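Local coordinates for AT-rich interactive domain-containing protein 4 (Arabidopsis thaliana, PDB 6LQF) that reads a methylated histone H3 tail and binds DNA through its ARID-PHD cassette, as an ISWI component that regulates the floral transition, at residues C24-F29 with D65-Y70; E132-C137 with F157-R162. One frame throughout, in Å; residues are numbered along the deposited sequence.

How the contacts relate
The two contacts belong to the two domains of the cassette and follow each other along the chain. Contact 1 packs the start of helix 26-39 against the start of helix 66-74 inside the ARID domain, whereas contact 2 joins two loops of the PHD finger around a zinc ion. Their centres lie about 30 Å apart, on opposite sides of the chain's centre, and their nearest atoms about 13 Å. Neither touches the DNA, whose nearest atoms are about 10 Å from contact 1 and about 9 Å from contact 2. Zinc is integral to contact 2 but only nearby in contact 1, where the side chain of Phe29 lies about 8 Å from the ion held by His14, Cys16, Asp32 and His126.

Contact 1. Residues C24-F29 with D65-Y70; sequences CSEEEF and DLFNLY
The Phe67 ring lies flat against the first turn of helix 26-39, in the aromatic cluster of the helical ARID domain. Over one of its faces sits Glu26, whose CA is 3.8 Å from the ring centroid and only 5° off the ring normal, a CH-pi contact continued by CB above CD2. At the edge, near the ring plane, the carbonyl oxygen Cys24 O approaches Phe67 CZ at 3.3 Å. Phe29 meets Phe67 obliquely, the planes 47° apart and Phe29 CD2 3.5 Å from Phe67 CD1, and its far side lies over a face of Tyr70, where Phe29 CE1 comes within 3.4 Å of Tyr70 CD2. Tyr122, which meets both Phe29 and Tyr70, extends this cluster of three rings. With CG opposite its backbone nitrogen (chi1 -175°), Phe67 extends its ring toward the 24-29 segment.

Beside the cluster the contact turns polar. The extended Glu26 side chain runs past Phe67 CB to a water that donates to Glu26 OE1 at 2.7 Å and to Asp65 OD1, also at 2.7 Å, bridging two carboxylates that would otherwise probably repel. A salt bridge from Arg96 to Glu26 OE1 should offset the paired charge further. The same water accepts from the backbone, 3.0 Å from Phe67 N. Asp65 is the N-cap of helix 66-74: Asn68 N meets OD1 from above the carboxylate plane, while Asn68 ND2 points its in-plane N-H at the syn lone pair of Asp65 OD2, 2.7 Å away.

Contact 2. Residues E132-C137 with F157-R162; sequences ECCLIC and FGCDRR. With ZN (zinc ion), chain G.
Ile136 leans on Cys159 with CB, CG2 and CD1. Its CB lies 3.8 Å from Cys159 CB, and the CG2 branch faces Cys159 O at 3.7 Å. On the other branch CG1 carries CD1 to that carbonyl, 3.3 Å from Cys159 O. There CD1 also packs on Cys159 CB at 3.7 Å, with the start of Asp160 just beyond. This flank lies beside the metal. Cys159 SG binds zinc at 2.3 Å, while Cys134 SG and Cys137 SG each bind it at 2.4 Å; His156 ND1 is the fourth ligand. With SG beside its own backbone nitrogen (chi1 -76°), Cys159 reaches the metal as its CB meets Ile136. The Cys134 thiolate also accepts an N-H from Cys137, nearly straight at 172°, and a weak one from Ile136, which probably temper its charge.

Past the metal, Asp160 OD1 takes Arg162 N in an Asx turn. Arg162 forms a side-on salt bridge, NE to OD1 and NH1 to OD2, and Tyr179 OH adds a hydrogen bond to Asp160 OD2. The site joins a CxxC loop to a histidine and a cysteine farther along the chain; interleaved with the Cys148-Cys151-Cys181-Cys184 site, it gives the cross-brace topology of a PHD finger.

Contact 1. Residues C24-F29 with D65-Y70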
loop_
_atom_site.group_PDB
_atom_site.type_symbol
_atom_site.label_atom_id
_atom_site.label_comp_id
_atom_site.label_asym_id
_atom_site.label_seq_id
_atom_site.Cartn_x
_atom_site.Cartn_y
_atom_site.Cartn_z
ATOM N N CYS A 24 -12.608 -4.371 -5.471
ATOM C CA CYS A 24 -12.112 -4.896 -6.742
ATOM C C CYS A 24 -11.388 -6.224 -6.535
ATOM O O CYS A 24 -10.556 -6.324 -5.614
ATOM C CB CYS A 24 -11.176 -3.863 -7.350
ATOM S SG CYS A 24 -10.584 -4.263 -9.023
ATOM N N SER A 25 -11.664 -7.220 -7.400
ATOM C CA SER A 25 -10.980 -8.494 -7.286
ATOM C C SER A 25 -9.593 -8.380 -7.887
ATOM O O SER A 25 -9.309 -7.467 -8.669
ATOM C CB SER A 25 -11.748 -9.608 -7.990
ATOM O OG SER A 25 -11.690 -9.442 -9.407
ATOM N N GLU A 26 -8.743 -9.304 -7.460
ATOM C CA GLU A 26 -7.408 -9.367 -7.976
ATOM C C GLU A 26 -7.393 -9.551 -9.480
ATOM O O GLU A 26 -6.612 -8.893 -10.165
ATOM C CB GLU A 26 -6.603 -10.480 -7.290
ATOM C CG GLU A 26 -5.212 -10.567 -7.891
ATOM C CD GLU A 26 -4.277 -11.494 -7.152
ATOM O OE1 GLU A 26 -3.144 -11.746 -7.641
ATOM O OE2 GLU A 26 -4.668 -11.977 -6.080
ATOM N N GLU A 27 -8.258 -10.397 -10.015
ATOM C CA GLU A 27 -8.201 -10.631 -11.462
ATOM C C GLU A 27 -8.633 -9.380 -12.239
ATOM O O GLU A 27 -7.979 -8.990 -13.237
ATOM C CB GLU A 27 -9.042 -11.837 -11.830
ATOM C CG GLU A 27 -9.260 -11.946 -13.318
ATOM C CD GLU A 27 -9.270 -13.383 -13.768
ATOM O OE1 GLU A 27 -9.545 -13.575 -14.976
ATOM O OE2 GLU A 27 -9.010 -14.293 -12.922
ATOM N N GLU A 28 -9.713 -8.731 -11.818
ATOM C CA GLU A 28 -10.136 -7.506 -12.466
ATOM C C GLU A 28 -9.053 -6.426 -12.387
ATOM O O GLU A 28 -8.789 -5.739 -13.371
ATOM C CB GLU A 28 -11.416 -6.978 -11.829
ATOM C CG GLU A 28 -11.911 -5.736 -12.535
ATOM C CD GLU A 28 -13.264 -5.233 -12.039
ATOM O OE1 GLU A 28 -13.982 -5.976 -11.328
ATOM O OE2 GLU A 28 -13.607 -4.088 -12.396
ATOM N N PHE A 29 -8.407 -6.288 -11.223
ATOM C CA PHE A 29 -7.309 -5.338 -11.098
ATOM C C PHE A 29 -6.165 -5.648 -12.066
ATOM O O PHE A 29 -5.720 -4.750 -12.795
ATOM C CB PHE A 29 -6.802 -5.332 -9.643
ATOM C CG PHE A 29 -5.587 -4.527 -9.465
ATOM C CD1 PHE A 29 -5.686 -3.137 -9.332
ATOM C CD2 PHE A 29 -4.337 -5.122 -9.412
ATOM C CE1 PHE A 29 -4.509 -2.339 -9.203
ATOM C CE2 PHE A 29 -3.165 -4.302 -9.247
ATOM C CZ PHE A 29 -3.282 -2.939 -9.144
ATOM N N ASP A 65 3.524 -10.127 -6.309
ATOM C CA ASP A 65 2.100 -9.893 -5.987
ATOM C C ASP A 65 1.736 -8.408 -6.102
ATOM O O ASP A 65 1.762 -7.637 -5.099
ATOM C CB ASP A 65 1.826 -10.411 -4.560
ATOM C CG ASP A 65 0.406 -10.157 -4.069
ATOM O OD1 ASP A 65 -0.459 -9.652 -4.821
ATOM O OD2 ASP A 65 0.165 -10.512 -2.883
ATOM N N LEU A 66 1.423 -7.983 -7.305
ATOM C CA LEU A 66 1.183 -6.552 -7.574
ATOM C C LEU A 66 -0.078 -6.037 -6.930
ATOM O O LEU A 66 -0.162 -4.847 -6.567
ATOM C CB LEU A 66 1.092 -6.291 -9.091
ATOM C CG LEU A 66 2.354 -6.448 -9.864
ATOM C CD1 LEU A 66 1.995 -6.449 -11.346
ATOM C CD2 LEU A 66 3.235 -5.240 -9.578
ATOM N N PHE A 67 -1.093 -6.911 -6.771
ATOM C CA PHE A 67 -2.349 -6.459 -6.169
ATOM C C PHE A 67 -2.184 -6.002 -4.731
ATOM O O PHE A 67 -2.650 -4.900 -4.345
ATOM C CB PHE A 67 -3.337 -7.623 -6.246
ATOM C CG PHE A 67 -4.721 -7.303 -5.775
ATOM C CD1 PHE A 67 -5.424 -6.202 -6.250
ATOM C CD2 PHE A 67 -5.336 -8.142 -4.870
ATOM C CE1 PHE A 67 -6.744 -5.962 -5.828
ATOM C CE2 PHE A 67 -6.656 -7.879 -4.457
ATOM C CZ PHE A 67 -7.338 -6.822 -4.973
ATOM N N ASN A 68 -1.491 -6.812 -3.929
ATOM C CA ASN A 68 -1.348 -6.404 -2.532
ATOM C C ASN A 68 -0.313 -5.307 -2.400
ATOM O O ASN A 68 -0.478 -4.441 -1.534
ATOM C CB ASN A 68 -1.018 -7.596 -1.661
ATOM C CG ASN A 68 -2.260 -8.454 -1.438
ATOM O OD1 ASN A 68 -3.270 -7.921 -0.923
ATOM N ND2 ASN A 68 -2.246 -9.700 -1.873
ATOM N N LEU A 69 0.718 -5.275 -3.276
ATOM C CA LEU A 69 1.685 -4.177 -3.244
ATOM C C LEU A 69 0.928 -2.858 -3.484
ATOM O O LEU A 69 1.110 -1.841 -2.748
ATOM C CB LEU A 69 2.759 -4.414 -4.346
ATOM C CG LEU A 69 3.691 -3.230 -4.661
ATOM C CD1 LEU A 69 4.414 -2.859 -3.373
ATOM C CD2 LEU A 69 4.734 -3.634 -5.747
ATOM N N TYR A 70 0.070 -2.847 -4.500
ATOM C CA TYR A 70 -0.697 -1.640 -4.843
ATOM C C TYR A 70 -1.625 -1.234 -3.712
ATOM O O TYR A 70 -1.607 -0.079 -3.309
ATOM C CB TYR A 70 -1.511 -1.880 -6.103
ATOM C CG TYR A 70 -2.234 -0.634 -6.579
ATOM C CD1 TYR A 70 -1.522 0.409 -7.206
ATOM C CD2 TYR A 70 -3.627 -0.536 -6.479
ATOM C CE1 TYR A 70 -2.184 1.508 -7.682
ATOM C CE2 TYR A 70 -4.311 0.594 -6.961
ATOM C CZ TYR A 70 -3.575 1.581 -7.597
ATOM O OH TYR A 70 -4.243 2.697 -8.090
HETATM O O HOH W 1 -1.229 -9.814 -7.437
#

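Contact 2. Residues E132-C137 with F157-R162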
loop_
_atom_site.group_PDB
_atom_site.type_symbol
_atom_site.label_atom_id
_atom_site.label_comp_id
_atom_site.label_asym_id
_atom_site.label_seq_id
_atom_site.Cartn_x
_atom_site.Cartn_y
_atom_site.Cartn_z
ATOM N N GLU A 132 -7.943 10.465 3.430
ATOM C CA GLU A 132 -8.744 10.705 4.654
ATOM C C GLU A 132 -8.089 11.716 5.562
ATOM O O GLU A 132 -6.864 11.794 5.638
ATOM C CB GLU A 132 -8.933 9.418 5.442
ATOM C CG GLU A 132 -9.748 8.336 4.789
ATOM C CD GLU A 132 -9.769 7.109 5.667
ATOM O OE1 GLU A 132 -10.091 7.246 6.872
ATOM O OE2 GLU A 132 -9.413 6.021 5.170
ATOM N N CYS A 133 -8.926 12.465 6.271
ATOM C CA CYS A 133 -8.434 13.408 7.279
ATOM C C CYS A 133 -8.293 12.685 8.620
ATOM O O CYS A 133 -8.745 11.559 8.800
ATOM C CB CYS A 133 -9.379 14.601 7.419
ATOM S SG CYS A 133 -10.993 14.209 8.159
ATOM N N CYS A 134 -7.624 13.343 9.546
ATOM C CA CYS A 134 -7.491 12.859 10.926
ATOM C C CYS A 134 -8.840 12.809 11.631
ATOM O O CYS A 134 -9.581 13.783 11.617
ATOM C CB CYS A 134 -6.521 13.804 11.695
ATOM S SG CYS A 134 -6.340 13.397 13.437
ATOM N N LEU A 135 -9.142 11.681 12.254
ATOM C CA LEU A 135 -10.443 11.491 12.895
ATOM C C LEU A 135 -10.566 12.399 14.090
ATOM O O LEU A 135 -11.700 12.669 14.531
ATOM C CB LEU A 135 -10.644 10.004 13.299
ATOM C CG LEU A 135 -9.663 9.403 14.325
ATOM C CD1 LEU A 135 -10.160 9.551 15.757
ATOM C CD2 LEU A 135 -9.395 7.922 14.038
ATOM N N ILE A 136 -9.429 12.823 14.644
ATOM C CA ILE A 136 -9.467 13.760 15.808
ATOM C C ILE A 136 -9.588 15.205 15.396
ATOM O O ILE A 136 -10.561 15.870 15.763
ATOM C CB ILE A 136 -8.212 13.583 16.692
ATOM C CG1 ILE A 136 -8.211 12.154 17.246
ATOM C CG2 ILE A 136 -8.234 14.590 17.856
ATOM C CD1 ILE A 136 -6.861 11.683 17.813
ATOM N N CYS A 137 -8.619 15.720 14.643
ATOM C CA CYS A 137 -8.598 17.162 14.304
ATOM C C CYS A 137 -9.233 17.556 12.977
ATOM O O CYS A 137 -9.355 18.734 12.683
ATOM C CB CYS A 137 -7.176 17.689 14.299
ATOM S SG CYS A 137 -6.189 17.168 12.844
ATOM N N PHE A 157 -0.757 10.698 15.153
ATOM C CA PHE A 157 -0.270 10.217 16.435
ATOM C C PHE A 157 -0.257 11.344 17.455
ATOM O O PHE A 157 -0.635 11.138 18.628
ATOM C CB PHE A 157 1.129 9.632 16.243
ATOM C CG PHE A 157 1.627 8.872 17.422
ATOM C CD1 PHE A 157 1.037 7.672 17.768
ATOM C CD2 PHE A 157 2.719 9.327 18.149
ATOM C CE1 PHE A 157 1.499 6.945 18.873
ATOM C CE2 PHE A 157 3.188 8.609 19.258
ATOM C CZ PHE A 157 2.573 7.416 19.608
ATOM N N GLY A 158 0.129 12.530 16.969
ATOM C CA GLY A 158 0.229 13.748 17.795
ATOM C C GLY A 158 -1.094 14.259 18.288
ATOM O O GLY A 158 -1.131 15.063 19.248
ATOM N N CYS A 159 -2.194 13.839 17.688
ATOM C CA CYS A 159 -3.512 14.331 18.141
ATOM C C CYS A 159 -4.100 13.442 19.245
ATOM O O CYS A 159 -5.168 13.727 19.782
ATOM C CB CYS A 159 -4.510 14.441 16.973
ATOM S SG CYS A 159 -4.247 15.876 15.858
ATOM N N ASP A 160 -3.412 12.361 19.575
ATOM C CA ASP A 160 -3.894 11.462 20.614
ATOM C C ASP A 160 -3.055 11.770 21.870
ATOM O O ASP A 160 -1.892 11.431 21.937
ATOM C CB ASP A 160 -3.774 9.990 20.161
ATOM C CG ASP A 160 -4.426 9.050 21.123
ATOM O OD1 ASP A 160 -4.658 9.430 22.312
ATOM O OD2 ASP A 160 -4.728 7.910 20.708
ATOM N N ARG A 161 -3.659 12.417 22.855
ATOM C CA ARG A 161 -2.886 12.851 24.030
ATOM C C ARG A 161 -3.090 11.951 25.251
ATOM O O ARG A 161 -2.732 12.318 26.376
ATOM C CB ARG A 161 -3.241 14.305 24.383
ATOM C CG ARG A 161 -2.881 15.319 23.294
ATOM C CD ARG A 161 -1.376 15.517 23.148
ATOM N NE ARG A 161 -0.843 16.260 24.290
ATOM C CZ ARG A 161 0.427 16.645 24.418
ATOM N NH1 ARG A 161 0.807 17.317 25.501
ATOM N NH2 ARG A 161 1.316 16.363 23.473
ATOM N N ARG A 162 -3.681 10.784 25.044
ATOM C CA ARG A 162 -3.851 9.835 26.130
ATOM C C ARG A 162 -2.521 9.330 26.663
ATOM O O ARG A 162 -1.620 9.008 25.907
ATOM C CB ARG A 162 -4.712 8.652 25.660
ATOM C CG ARG A 162 -6.163 9.037 25.430
ATOM C CD ARG A 162 -6.963 7.843 24.862
ATOM N NE ARG A 162 -6.431 7.408 23.567
ATOM C CZ ARG A 162 -6.764 6.276 22.965
ATOM N NH1 ARG A 162 -6.213 5.962 21.820
ATOM N NH2 ARG A 162 -7.632 5.450 23.534
HETATM ZN ZN ZN G . -4.987 15.315 13.777
#